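Local coordinates for uncharacterized protein (Bacteroides eggerthii, PDB 4GDZ) that is of unknown function, belongs to the DUF4251 family and folds as a strongly curled antiparallel beta-sheet that holds a magnesium ion in the crystal, at residues V71-G76 / C118-Q123; G78-A83 / V144-N149. All blocks are in the same frame, centred on the assembly; numbering follows the deposited sequence. Where two conformers were deposited one is given.

Contact 1: V71-G76 / C118-Q123; sequences VLVNQG and CSFSIQ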
loop_
_atom_site.group_PDB
_atom_site.type_symbol
_atom_site.label_atom_id
_atom_site.label_comp_id
_atom_site.label_asym_id
_atom_site.label_seq_id
_atom_site.Cartn_x
_atom_site.Cartn_y
_atom_site.Cartn_z
ATOM N N VAL A 71 -5.699 -12.139 -16.293
ATOM C CA VAL A 71 -6.562 -13.223 -15.830
ATOM C C VAL A 71 -7.844 -13.139 -16.655
ATOM O O VAL A 71 -8.553 -12.118 -16.660
ATOM C CB VAL A 71 -6.870 -13.141 -14.309
ATOM C CG1 VAL A 71 -7.826 -14.276 -13.926
ATOM C CG2 VAL A 71 -5.578 -13.217 -13.473
ATOM N N LEU A 72 -8.108 -14.211 -17.389
ATOM C CA LEU A 72 -9.268 -14.321 -18.271
ATOM C C LEU A 72 -10.163 -15.438 -17.777
ATOM O O LEU A 72 -9.692 -16.548 -17.518
ATOM C CB LEU A 72 -8.815 -14.626 -19.698
ATOM C CG LEU A 72 -9.912 -14.720 -20.781
ATOM C CD1 LEU A 72 -9.370 -14.265 -22.128
ATOM C CD2 LEU A 72 -10.438 -16.129 -20.859
ATOM N N VAL A 73 -11.453 -15.143 -17.630
ATOM C CA VAL A 73 -12.436 -16.128 -17.238
ATOM C C VAL A 73 -13.544 -16.051 -18.274
ATOM O O VAL A 73 -14.052 -14.962 -18.591
ATOM C CB VAL A 73 -12.976 -15.906 -15.804
ATOM C CG1 VAL A 73 -14.190 -16.809 -15.539
ATOM C CG2 VAL A 73 -11.865 -16.152 -14.772
ATOM N N ASN A 74 -13.881 -17.202 -18.840
ATOM C CA ASN A 74 -14.979 -17.294 -19.801
ATOM C C ASN A 74 -15.817 -18.507 -19.474
ATOM O O ASN A 74 -15.525 -19.611 -19.928
ATOM C CB ASN A 74 -14.471 -17.370 -21.231
ATOM C CG ASN A 74 -15.601 -17.289 -22.244
ATOM O OD1 ASN A 74 -16.780 -17.204 -21.884
ATOM N ND2 ASN A 74 -15.242 -17.293 -23.511
ATOM N N GLN A 75 -16.801 -18.278 -18.609
ATOM C CA GLN A 75 -17.689 -19.302 -18.084
ATOM C C GLN A 75 -16.859 -20.359 -17.325
ATOM O O GLN A 75 -16.169 -19.989 -16.382
ATOM C CB GLN A 75 -18.648 -19.784 -19.175
ATOM C CG GLN A 75 -19.594 -18.629 -19.487
ATOM C CD GLN A 75 -20.535 -18.832 -20.661
ATOM O OE1 GLN A 75 -20.332 -19.667 -21.543
ATOM N NE2 GLN A 75 -21.568 -18.021 -20.688
ATOM N N GLY A 76 -16.880 -21.628 -17.695
ATOM C CA GLY A 76 -16.129 -22.613 -16.892
ATOM C C GLY A 76 -14.645 -22.749 -17.224
ATOM O O GLY A 76 -13.955 -23.613 -16.666
ATOM N N CYS A 118 -13.678 -11.313 -4.541
ATOM C CA CYS A 118 -13.974 -12.565 -5.237
ATOM C C CYS A 118 -12.768 -13.510 -5.222
ATOM O O CYS A 118 -11.646 -13.049 -5.357
ATOM C CB CYS A 118 -14.343 -12.235 -6.690
ATOM S SG CYS A 118 -14.684 -13.649 -7.774
ATOM N N SER A 119 -13.002 -14.813 -5.130
ATOM C CA SER A 119 -11.926 -15.799 -5.249
ATOM C C SER A 119 -12.376 -16.917 -6.143
ATOM O O SER A 119 -13.592 -17.184 -6.287
ATOM C CB SER A 119 -11.463 -16.342 -3.867
ATOM O OG SER A 119 -12.395 -17.244 -3.295
ATOM N N PHE A 120 -11.398 -17.588 -6.722
ATOM C CA PHE A 120 -11.629 -18.756 -7.558
ATOM C C PHE A 120 -10.287 -19.414 -7.844
ATOM O O PHE A 120 -9.227 -18.832 -7.574
ATOM C CB PHE A 120 -12.382 -18.403 -8.863
ATOM C CG PHE A 120 -11.696 -17.381 -9.726
ATOM C CD1 PHE A 120 -11.927 -16.035 -9.537
ATOM C CD2 PHE A 120 -10.840 -17.774 -10.755
ATOM C CE1 PHE A 120 -11.294 -15.086 -10.320
ATOM C CE2 PHE A 120 -10.226 -16.828 -11.552
ATOM C CZ PHE A 120 -10.441 -15.487 -11.324
ATOM N N SER A 121 -10.337 -20.650 -8.337
ATOM C CA SER A 121 -9.150 -21.363 -8.792
ATOM C C SER A 121 -9.232 -21.693 -10.280
ATOM O O SER A 121 -10.314 -21.914 -10.813
ATOM C CB SER A 121 -8.936 -22.646 -7.983
ATOM O OG SER A 121 -8.357 -22.289 -6.733
ATOM N N ILE A 122 -8.071 -21.680 -10.928
ATOM C CA ILE A 122 -7.910 -22.160 -12.320
ATOM C C ILE A 122 -7.082 -23.421 -12.236
ATOM O O ILE A 122 -5.980 -23.396 -11.677
ATOM C CB ILE A 122 -7.232 -21.111 -13.219
ATOM C CG1 ILE A 122 -8.093 -19.844 -13.280
ATOM C CG2 ILE A 122 -7.001 -21.666 -14.635
ATOM C CD1 ILE A 122 -7.486 -18.725 -14.089
ATOM N N GLN A 123 -7.625 -24.527 -12.741
ATOM C CA GLN A 123 -6.962 -25.843 -12.674
ATOM C C GLN A 123 -6.451 -26.255 -14.059
ATOM O O GLN A 123 -7.235 -26.443 -14.988
ATOM C CB GLN A 123 -7.938 -26.918 -12.168
ATOM C CG GLN A 123 -7.365 -28.349 -12.141
ATOM C CD GLN A 123 -6.330 -28.548 -11.049
ATOM O OE1 GLN A 123 -6.631 -28.342 -9.884
ATOM N NE2 GLN A 123 -5.104 -28.929 -11.423
#
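Between Val71 and Val73, which both touch Phe120, Leu72 N makes a probable hydrogen bond to Thr79 O of the next strand, 77-85. On the other flank Val71 and Val73 bond through their backbones to Leu49 and Phe47, which fixes the strand in the sheet; two residues apart, both valines face inward. The sheet curls in a barrel-like way and brings 71-74 over 118-123 at 89°, with the axes 10.0 Å apart: orthogonal packing of beta-strands, with no hydrogen bond across. That distance is filled by side chains alone, which suits branched valines opposite a long aromatic. Phe120 has its CG between the backbone N and the carbonyl carbon (chi1 58°), and its ring reaches the valines with its far end. Val71 CG1 lies in the plane of the Phe120 ring and meets its edge at CZ, 3.9 Å away. Val73 approaches the same end obliquely. The Phe120 side chain packs on Phe47, Ile106 and Ile131, apolar residues of three further strands. Ile122, two residues along and pointing the same way, sends its extended side chain toward Val71, a looser contact of CD1 with CG1 at 4.5 Å. Closest is Val73 CG2, 3.7 Å from Phe120 CE2.

Contact 2: G78-A83 / V144-N149; sequences GTVQVA and VTINPN. With MG (magnesium ion), chain B.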
loop_
_atom_site.group_PDB
_atom_site.type_symbol
_atom_site.label_atom_id
_atom_site.label_comp_id
_atom_site.label_asym_id
_atom_site.label_seq_id
_atom_site.Cartn_x
_atom_site.Cartn_y
_atom_site.Cartn_z
ATOM N N GLY A 78 -10.771 -20.813 -17.910
ATOM C CA GLY A 78 -9.989 -19.652 -17.588
ATOM C C GLY A 78 -8.537 -19.860 -17.897
ATOM O O GLY A 78 -8.065 -20.999 -18.063
ATOM N N THR A 79 -7.832 -18.733 -17.959
ATOM C CA THR A 79 -6.413 -18.665 -18.221
ATOM C C THR A 79 -5.819 -17.529 -17.389
ATOM O O THR A 79 -6.326 -16.401 -17.383
ATOM C CB THR A 79 -6.128 -18.346 -19.717
ATOM O OG1 THR A 79 -6.771 -19.314 -20.538
ATOM C CG2 THR A 79 -4.619 -18.382 -20.023
ATOM N N VAL A 80 -4.753 -17.842 -16.700
ATOM C CA VAL A 80 -3.928 -16.823 -16.065
ATOM C C VAL A 80 -2.540 -16.907 -16.662
ATOM O O VAL A 80 -1.939 -17.981 -16.772
ATOM C CB VAL A 80 -3.908 -16.904 -14.527
ATOM C CG1 VAL A 80 -3.558 -18.288 -14.028
ATOM C CG2 VAL A 80 -2.917 -15.862 -13.949
ATOM N N GLN A 81 -2.042 -15.752 -17.080
ATOM C CA GLN A 81 -0.677 -15.639 -17.528
ATOM C C GLN A 81 -0.050 -14.426 -16.828
ATOM O O GLN A 81 -0.598 -13.341 -16.888
ATOM C CB GLN A 81 -0.595 -15.470 -19.042
ATOM C CG GLN A 81 0.858 -15.404 -19.561
ATOM C CD GLN A 81 0.957 -15.637 -21.049
ATOM O OE1 GLN A 81 0.607 -14.765 -21.844
ATOM N NE2 GLN A 81 1.425 -16.830 -21.439
ATOM N N VAL A 82 1.096 -14.637 -16.190
ATOM C CA VAL A 82 1.881 -13.573 -15.539
ATOM C C VAL A 82 3.324 -13.772 -15.970
ATOM O O VAL A 82 3.816 -14.892 -15.972
ATOM C CB VAL A 82 1.768 -13.628 -13.991
ATOM C CG1 VAL A 82 2.708 -12.586 -13.334
ATOM C CG2 VAL A 82 0.314 -13.413 -13.555
ATOM N N ALA A 83 3.991 -12.687 -16.354
ATOM C CA ALA A 83 5.390 -12.723 -16.740
ATOM C C ALA A 83 5.936 -11.313 -16.681
ATOM O O ALA A 83 5.577 -10.461 -17.505
ATOM C CB ALA A 83 5.625 -13.327 -18.134
ATOM N N VAL A 144 -5.371 -8.144 -8.136
ATOM C CA VAL A 144 -5.485 -9.591 -8.133
ATOM C C VAL A 144 -4.238 -10.171 -7.478
ATOM O O VAL A 144 -3.131 -9.706 -7.741
ATOM C CB VAL A 144 -5.721 -10.118 -9.581
ATOM C CG1 VAL A 144 -4.514 -9.863 -10.515
ATOM C CG2 VAL A 144 -6.019 -11.596 -9.574
ATOM N N THR A 145 -4.422 -11.194 -6.643
ATOM C CA THR A 145 -3.333 -12.012 -6.122
ATOM C C THR A 145 -3.450 -13.404 -6.666
ATOM O O THR A 145 -4.539 -14.019 -6.617
ATOM C CB THR A 145 -3.406 -12.035 -4.561
ATOM O OG1 THR A 145 -3.296 -10.676 -4.119
ATOM C CG2 THR A 145 -2.268 -12.912 -3.907
ATOM N N ILE A 146 -2.336 -13.900 -7.183
ATOM C CA ILE A 146 -2.224 -15.192 -7.827
ATOM C C ILE A 146 -1.285 -16.067 -7.032
ATOM O O ILE A 146 -0.102 -15.722 -6.804
ATOM C CB ILE A 146 -1.736 -15.026 -9.304
ATOM C CG1 ILE A 146 -2.721 -14.117 -10.086
ATOM C CG2 ILE A 146 -1.569 -16.384 -10.011
ATOM C CD1 ILE A 146 -2.088 -13.244 -11.138
ATOM N N ASN A 147 -1.793 -17.230 -6.640
ATOM C CA ASN A 147 -1.070 -18.161 -5.796
ATOM C C ASN A 147 -0.966 -19.528 -6.462
ATOM O O ASN A 147 -1.891 -20.339 -6.335
ATOM C CB ASN A 147 -1.781 -18.248 -4.417
ATOM C CG ASN A 147 -1.067 -19.149 -3.423
ATOM O OD1 ASN A 147 -0.002 -19.678 -3.686
ATOM N ND2 ASN A 147 -1.684 -19.343 -2.265
ATOM N N PRO A 148 0.167 -19.812 -7.147
ATOM C CA PRO A 148 0.306 -21.122 -7.809
ATOM C C PRO A 148 0.462 -22.248 -6.804
ATOM O O PRO A 148 0.908 -22.012 -5.704
ATOM C CB PRO A 148 1.605 -20.962 -8.630
ATOM C CG PRO A 148 1.718 -19.487 -8.855
ATOM C CD PRO A 148 1.268 -18.907 -7.546
ATOM N N ASN A 149 0.093 -23.469 -7.169
ATOM C CA ASN A 149 0.063 -24.546 -6.178
ATOM C C ASN A 149 1.442 -25.067 -5.781
ATOM O O ASN A 149 1.553 -25.740 -4.767
ATOM C CB ASN A 149 -0.754 -25.740 -6.686
ATOM C CG ASN A 149 -0.023 -26.490 -7.779
ATOM O OD1 ASN A 149 0.275 -25.936 -8.832
ATOM N ND2 ASN A 149 0.376 -27.703 -7.484
HETATM MG MG MG B . 2.117 -20.183 -4.566
#
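Ile146 points its side chain across the interior at Val80 and Val82, two inward-facing valines on the same side of strand 77-85. They arrive from the opposite wall, and valines and isoleucine run alongside one another in opposite senses, each valine offering its CG2. The methyl CD1 of Ile146 touches both: it stands 3.9 Å from Val80 CG2 and only 3.4 Å from Val82 CG2, tighter than usual for two carbons. Turned some way from fully extended (chi2 146°), the isoleucine sets CD1 against both valine methyls, which lie to one side of it. Its other branch, CG2, stays nearer Val80, with 4.2 Å between the two CG2 atoms. A beta-branched residue on each wall keeps bulk close to its own backbone, and the longer arm of isoleucine bridges what remains. Leu157, Met155, Ala129 and Ile131 from flanking strands pack on Ile146 as well. The next residue, Asn147, faces the other way. Its CG is anti to the backbone N (chi1 -177°), carrying OD1 to magnesium at 2.3 Å, while Pro148 O binds the ion at 2.5 Å. Asn151 O and Asn153 O supply two further ligands, so every protein ligand is a neutral amide oxygen. The arrangement is that of a curled beta-sheet wall: an apolar face inside and, outside, a magnesium site formed by the strand's end and the loop after it.

In the fold
Contacts 1 and 2 are both buried, and both join distant parts of one antiparallel sheet across its interior. Their first segments lie on the neighbouring strands 61-74 and 77-85, their second on 116-123 and 141-148, which strand 128-135 separates. The two contacts merge into one apolar core, where Val71 CG2 packs 3.8 Å from Val80 CG2 and Ile122 reaches the backbone of 78-83. Their composition differs. Contact 1 is built round an aromatic ring, whereas contact 2 relies on aliphatic methyls. Only contact 2 includes metal ligands, because the end of strand 141-148 and the loop after it bind magnesium; the side chain of Ile122 in contact 1 lies about 13 Å from that ion.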